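Local coordinates for protein peroxinectin A (Dictyostelium discoideum, PDB 6ERC) that is a secreted haem peroxidase that uses hydrogen peroxide to oxidise phenolic donors and has iodide and thiocyanate peroxidase activity, at residues Gln2-Lys14 and Gly468-Val481. Numbering follows the deposited sequence.
Sequences QEFRSYTGEGNNK and GDRFWYETPEMRMV
An Asx turn at Asp469, just beyond helix 452-467, receives Asn12 and Arg5 from the N-terminal loop of this animal haem peroxidase. Asp469 OD1 accepts from Phe471 N within the turn and from Asn12 ND2 at 3.1 Å, the two donors arriving from opposite faces of the carboxylate. A carboxylate suits this place because its second oxygen remains available: OD2 takes Arg5 NH2 on its syn side at 2.7 Å, in a nearly straight salt bridge (174°) within the guanidinium plane. The asparagine amide is used at both ends, since Asn12 OD1 also accepts from Arg470 N at 2.8 Å. The extended chain of Arg5 slides past Phe471, laying CG over one ring face, 3.8 Å from the centroid, in a CH-pi contact, while Phe471 CB lies over the guanidinium. The N-terminal loop is thereby tied to the turn that links helices 452-467 and 476-481, where Gln263 of helix 247-275 gives Asp469 OD2 a further, weak bond. Arg470, with CG anti to the backbone N (chi1 -175°) and a bend at chi3, passes along Asn12 to present NE to Asn12 O at 2.9 Å and NH2 to Gly11 O. NH1 and NH2 grip Glu3 end-on, NH2 to OE2 at 3.0 Å, although the two planes are 49° apart. Replacing Arg470 with a leucine would probably leave the Glu3 carboxylate without its cationic mate and both carbonyls without these donors. Lys14 NZ, over one face of this guanidinium and 3.9 Å from Arg470 NH1, is a like charge that Glu3 is likely to offset. Nearer the N-terminus, Phe4 CE1 meets Val481 CG1 on helix 476-481 at 4.4 Å.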
# COMPACT_ATOMS: atom_id res chain seq x y z
N GLN A 2 31.85 -3.19 5.06
CA GLN A 2 30.92 -3.13 3.95
C GLN A 2 29.84 -2.09 4.21
O GLN A 2 29.36 -1.93 5.34
CB GLN A 2 30.28 -4.50 3.72
CG GLN A 2 29.22 -4.54 2.63
CD GLN A 2 29.71 -3.97 1.31
OE1 GLN A 2 29.85 -2.76 1.15
NE2 GLN A 2 29.98 -4.86 0.35
N GLU A 3 29.45 -1.37 3.16
CA GLU A 3 28.41 -0.37 3.26
C GLU A 3 27.04 -1.01 3.10
O GLU A 3 26.80 -1.76 2.15
CB GLU A 3 28.60 0.71 2.19
CG GLU A 3 27.63 1.88 2.31
CD GLU A 3 27.77 2.88 1.18
OE1 GLU A 3 28.30 2.50 0.12
OE2 GLU A 3 27.37 4.05 1.37
N PHE A 4 26.14 -0.73 4.04
CA PHE A 4 24.77 -1.20 3.98
C PHE A 4 23.81 -0.02 3.95
O PHE A 4 24.16 1.10 4.34
CB PHE A 4 24.44 -2.11 5.17
CG PHE A 4 25.16 -3.43 5.13
CD1 PHE A 4 24.66 -4.48 4.39
CD2 PHE A 4 26.33 -3.61 5.85
CE1 PHE A 4 25.32 -5.69 4.36
CE2 PHE A 4 27.00 -4.81 5.82
CZ PHE A 4 26.49 -5.86 5.07
N ARG A 5 22.60 -0.28 3.47
CA ARG A 5 21.57 0.74 3.41
C ARG A 5 21.40 1.43 4.76
O ARG A 5 21.66 0.84 5.81
CB ARG A 5 20.23 0.14 3.00
CG ARG A 5 20.13 -0.34 1.57
CD ARG A 5 18.81 -1.07 1.39
NE ARG A 5 18.57 -1.50 0.02
CZ ARG A 5 17.95 -0.78 -0.91
NH1 ARG A 5 17.51 0.44 -0.63
NH2 ARG A 5 17.78 -1.28 -2.12
N SER A 6 20.95 2.67 4.72
CA SER A 6 20.44 3.30 5.92
C SER A 6 19.01 2.82 6.17
O SER A 6 18.40 2.16 5.33
CB SER A 6 20.47 4.82 5.80
OG SER A 6 20.08 5.42 7.01
N TYR A 7 18.49 3.14 7.34
CA TYR A 7 17.10 2.82 7.66
C TYR A 7 16.13 3.92 7.23
O TYR A 7 14.93 3.66 7.17
CB TYR A 7 16.96 2.55 9.16
CG TYR A 7 17.79 1.39 9.63
CD1 TYR A 7 17.45 0.09 9.29
CD2 TYR A 7 18.93 1.59 10.40
CE1 TYR A 7 18.21 -0.98 9.71
CE2 TYR A 7 19.69 0.52 10.83
CZ TYR A 7 19.33 -0.76 10.48
OH TYR A 7 20.08 -1.84 10.89
N THR A 8 16.64 5.11 6.91
CA THR A 8 15.80 6.25 6.56
C THR A 8 15.70 6.48 5.06
O THR A 8 14.78 7.17 4.62
CB THR A 8 16.33 7.51 7.22
OG1 THR A 8 17.74 7.63 6.97
CG2 THR A 8 16.09 7.47 8.72
N GLY A 9 16.63 5.95 4.27
CA GLY A 9 16.65 6.15 2.84
C GLY A 9 17.70 7.13 2.37
O GLY A 9 18.06 7.11 1.19
N GLU A 10 18.19 8.00 3.25
CA GLU A 10 19.22 8.95 2.85
C GLU A 10 20.56 8.24 2.68
O GLU A 10 20.78 7.13 3.17
CB GLU A 10 19.34 10.09 3.87
CG GLU A 10 19.76 9.67 5.27
CD GLU A 10 19.69 10.83 6.26
OE1 GLU A 10 20.31 11.88 5.99
OE2 GLU A 10 19.00 10.69 7.30
N GLY A 11 21.46 8.90 1.95
CA GLY A 11 22.70 8.29 1.54
C GLY A 11 22.60 7.39 0.32
O GLY A 11 23.63 6.97 -0.20
N ASN A 12 21.38 7.10 -0.14
CA ASN A 12 21.22 6.23 -1.30
C ASN A 12 21.73 6.90 -2.57
O ASN A 12 22.31 6.25 -3.45
CB ASN A 12 19.76 5.83 -1.46
CG ASN A 12 19.56 4.66 -2.39
OD1 ASN A 12 19.76 4.78 -3.60
ND2 ASN A 12 19.15 3.53 -1.84
N ASN A 13 21.53 8.21 -2.69
CA ASN A 13 22.04 9.00 -3.80
C ASN A 13 23.17 9.88 -3.28
O ASN A 13 22.94 10.73 -2.40
CB ASN A 13 20.94 9.85 -4.44
CG ASN A 13 21.36 10.44 -5.76
OD1 ASN A 13 21.95 11.53 -5.81
ND2 ASN A 13 21.08 9.73 -6.85
N LYS A 14 24.37 9.69 -3.81
CA LYS A 14 25.54 10.41 -3.31
C LYS A 14 25.38 11.92 -3.51
O LYS A 14 25.63 12.71 -2.60
CB LYS A 14 26.80 9.90 -4.00
CG LYS A 14 27.14 8.46 -3.68
CD LYS A 14 28.34 7.98 -4.47
CE LYS A 14 28.78 6.58 -4.06
NZ LYS A 14 29.33 6.54 -2.67
N GLY A 468 16.61 4.44 -9.76
CA GLY A 468 17.19 5.39 -8.83
C GLY A 468 17.72 4.79 -7.55
O GLY A 468 18.17 5.52 -6.67
N ASP A 469 17.68 3.46 -7.42
CA ASP A 469 18.12 2.78 -6.21
C ASP A 469 19.56 2.32 -6.39
O ASP A 469 19.86 1.50 -7.26
CB ASP A 469 17.20 1.59 -5.90
CG ASP A 469 17.47 0.99 -4.54
OD1 ASP A 469 18.48 1.36 -3.90
OD2 ASP A 469 16.67 0.15 -4.10
N ARG A 470 20.46 2.86 -5.55
CA ARG A 470 21.87 2.51 -5.63
C ARG A 470 22.13 1.11 -5.08
O ARG A 470 23.10 0.46 -5.48
CB ARG A 470 22.70 3.55 -4.88
CG ARG A 470 24.21 3.37 -5.00
CD ARG A 470 24.97 4.58 -4.47
NE ARG A 470 24.79 4.78 -3.03
CZ ARG A 470 25.63 4.34 -2.09
NH1 ARG A 470 26.73 3.68 -2.41
NH2 ARG A 470 25.37 4.58 -0.81
N PHE A 471 21.27 0.63 -4.18
CA PHE A 471 21.40 -0.69 -3.59
C PHE A 471 20.49 -1.72 -4.24
O PHE A 471 20.18 -2.75 -3.63
CB PHE A 471 21.10 -0.61 -2.09
CG PHE A 471 22.13 0.15 -1.29
CD1 PHE A 471 22.15 1.53 -1.30
CD2 PHE A 471 23.06 -0.53 -0.51
CE1 PHE A 471 23.09 2.23 -0.56
CE2 PHE A 471 24.00 0.16 0.23
CZ PHE A 471 24.01 1.54 0.21
N TRP A 472 20.05 -1.48 -5.48
CA TRP A 472 19.18 -2.43 -6.15
C TRP A 472 19.91 -3.76 -6.33
O TRP A 472 21.08 -3.80 -6.71
CB TRP A 472 18.73 -1.88 -7.51
CG TRP A 472 17.70 -2.75 -8.15
CD1 TRP A 472 17.88 -3.59 -9.22
CD2 TRP A 472 16.33 -2.88 -7.77
NE1 TRP A 472 16.70 -4.23 -9.52
CE2 TRP A 472 15.73 -3.81 -8.64
CE3 TRP A 472 15.54 -2.29 -6.77
CZ2 TRP A 472 14.39 -4.17 -8.55
CZ3 TRP A 472 14.21 -2.65 -6.67
CH2 TRP A 472 13.65 -3.58 -7.56
N TYR A 473 19.20 -4.86 -6.06
CA TYR A 473 19.86 -6.16 -5.96
C TYR A 473 20.51 -6.57 -7.27
O TYR A 473 21.52 -7.29 -7.26
CB TYR A 473 18.87 -7.22 -5.49
CG TYR A 473 17.90 -7.71 -6.55
CD1 TYR A 473 16.70 -7.06 -6.78
CD2 TYR A 473 18.18 -8.85 -7.29
CE1 TYR A 473 15.80 -7.52 -7.73
CE2 TYR A 473 17.30 -9.32 -8.25
CZ TYR A 473 16.11 -8.65 -8.47
OH TYR A 473 15.24 -9.12 -9.42
N GLU A 474 19.98 -6.13 -8.40
CA GLU A 474 20.51 -6.55 -9.70
C GLU A 474 21.79 -5.81 -10.09
O GLU A 474 22.30 -6.06 -11.18
CB GLU A 474 19.46 -6.35 -10.80
CG GLU A 474 18.15 -7.10 -10.58
CD GLU A 474 17.17 -6.92 -11.73
OE1 GLU A 474 17.49 -7.36 -12.85
OE2 GLU A 474 16.09 -6.32 -11.51
N THR A 475 22.32 -4.91 -9.24
CA THR A 475 23.55 -4.24 -9.62
C THR A 475 24.76 -5.12 -9.28
O THR A 475 24.71 -5.90 -8.33
CB THR A 475 23.67 -2.89 -8.92
OG1 THR A 475 24.71 -2.12 -9.54
CG2 THR A 475 24.00 -3.05 -7.45
N PRO A 476 25.85 -5.03 -10.06
CA PRO A 476 26.99 -5.93 -9.81
C PRO A 476 27.46 -5.94 -8.36
O PRO A 476 27.64 -7.02 -7.77
CB PRO A 476 28.06 -5.39 -10.76
CG PRO A 476 27.30 -4.77 -11.87
CD PRO A 476 26.08 -4.17 -11.23
N GLU A 477 27.67 -4.77 -7.77
CA GLU A 477 28.17 -4.71 -6.40
C GLU A 477 27.23 -5.41 -5.43
O GLU A 477 27.67 -5.91 -4.39
CB GLU A 477 28.37 -3.26 -5.98
CG GLU A 477 29.51 -2.56 -6.70
CD GLU A 477 29.47 -1.05 -6.56
OE1 GLU A 477 28.35 -0.50 -6.40
OE2 GLU A 477 30.54 -0.42 -6.61
N MET A 478 25.93 -5.47 -5.75
CA MET A 478 24.97 -6.08 -4.84
C MET A 478 24.78 -7.56 -5.09
O MET A 478 24.41 -8.30 -4.17
CB MET A 478 23.62 -5.36 -4.94
CG MET A 478 22.86 -5.34 -3.63
SD MET A 478 23.66 -4.25 -2.45
CE MET A 478 22.84 -4.73 -0.93
N ARG A 479 25.02 -8.03 -6.32
CA ARG A 479 25.10 -9.47 -6.54
C ARG A 479 26.25 -10.06 -5.75
O ARG A 479 26.15 -11.18 -5.24
CB ARG A 479 25.26 -9.77 -8.03
CG ARG A 479 24.03 -9.48 -8.88
CD ARG A 479 24.08 -10.24 -10.20
NE ARG A 479 23.19 -9.68 -11.23
CZ ARG A 479 21.89 -9.96 -11.34
NH1 ARG A 479 21.30 -10.79 -10.48
NH2 ARG A 479 21.18 -9.41 -12.31
N MET A 480 27.35 -9.31 -5.61
CA MET A 480 28.47 -9.76 -4.80
C MET A 480 28.07 -9.87 -3.33
O MET A 480 28.34 -10.89 -2.68
CB MET A 480 29.65 -8.79 -4.97
CG MET A 480 30.73 -8.86 -3.89
SD MET A 480 31.60 -10.44 -3.85
CE MET A 480 32.71 -10.17 -2.47
N VAL A 481 27.43 -8.83 -2.80
CA VAL A 481 27.06 -8.82 -1.38
C VAL A 481 26.10 -9.95 -1.07
O VAL A 481 26.18 -10.58 -0.01
CB VAL A 481 26.46 -7.45 -1.00
CG1 VAL A 481 25.89 -7.48 0.42
CG2 VAL A 481 27.51 -6.36 -1.13
O HOH W 1 20.39 6.87 -5.51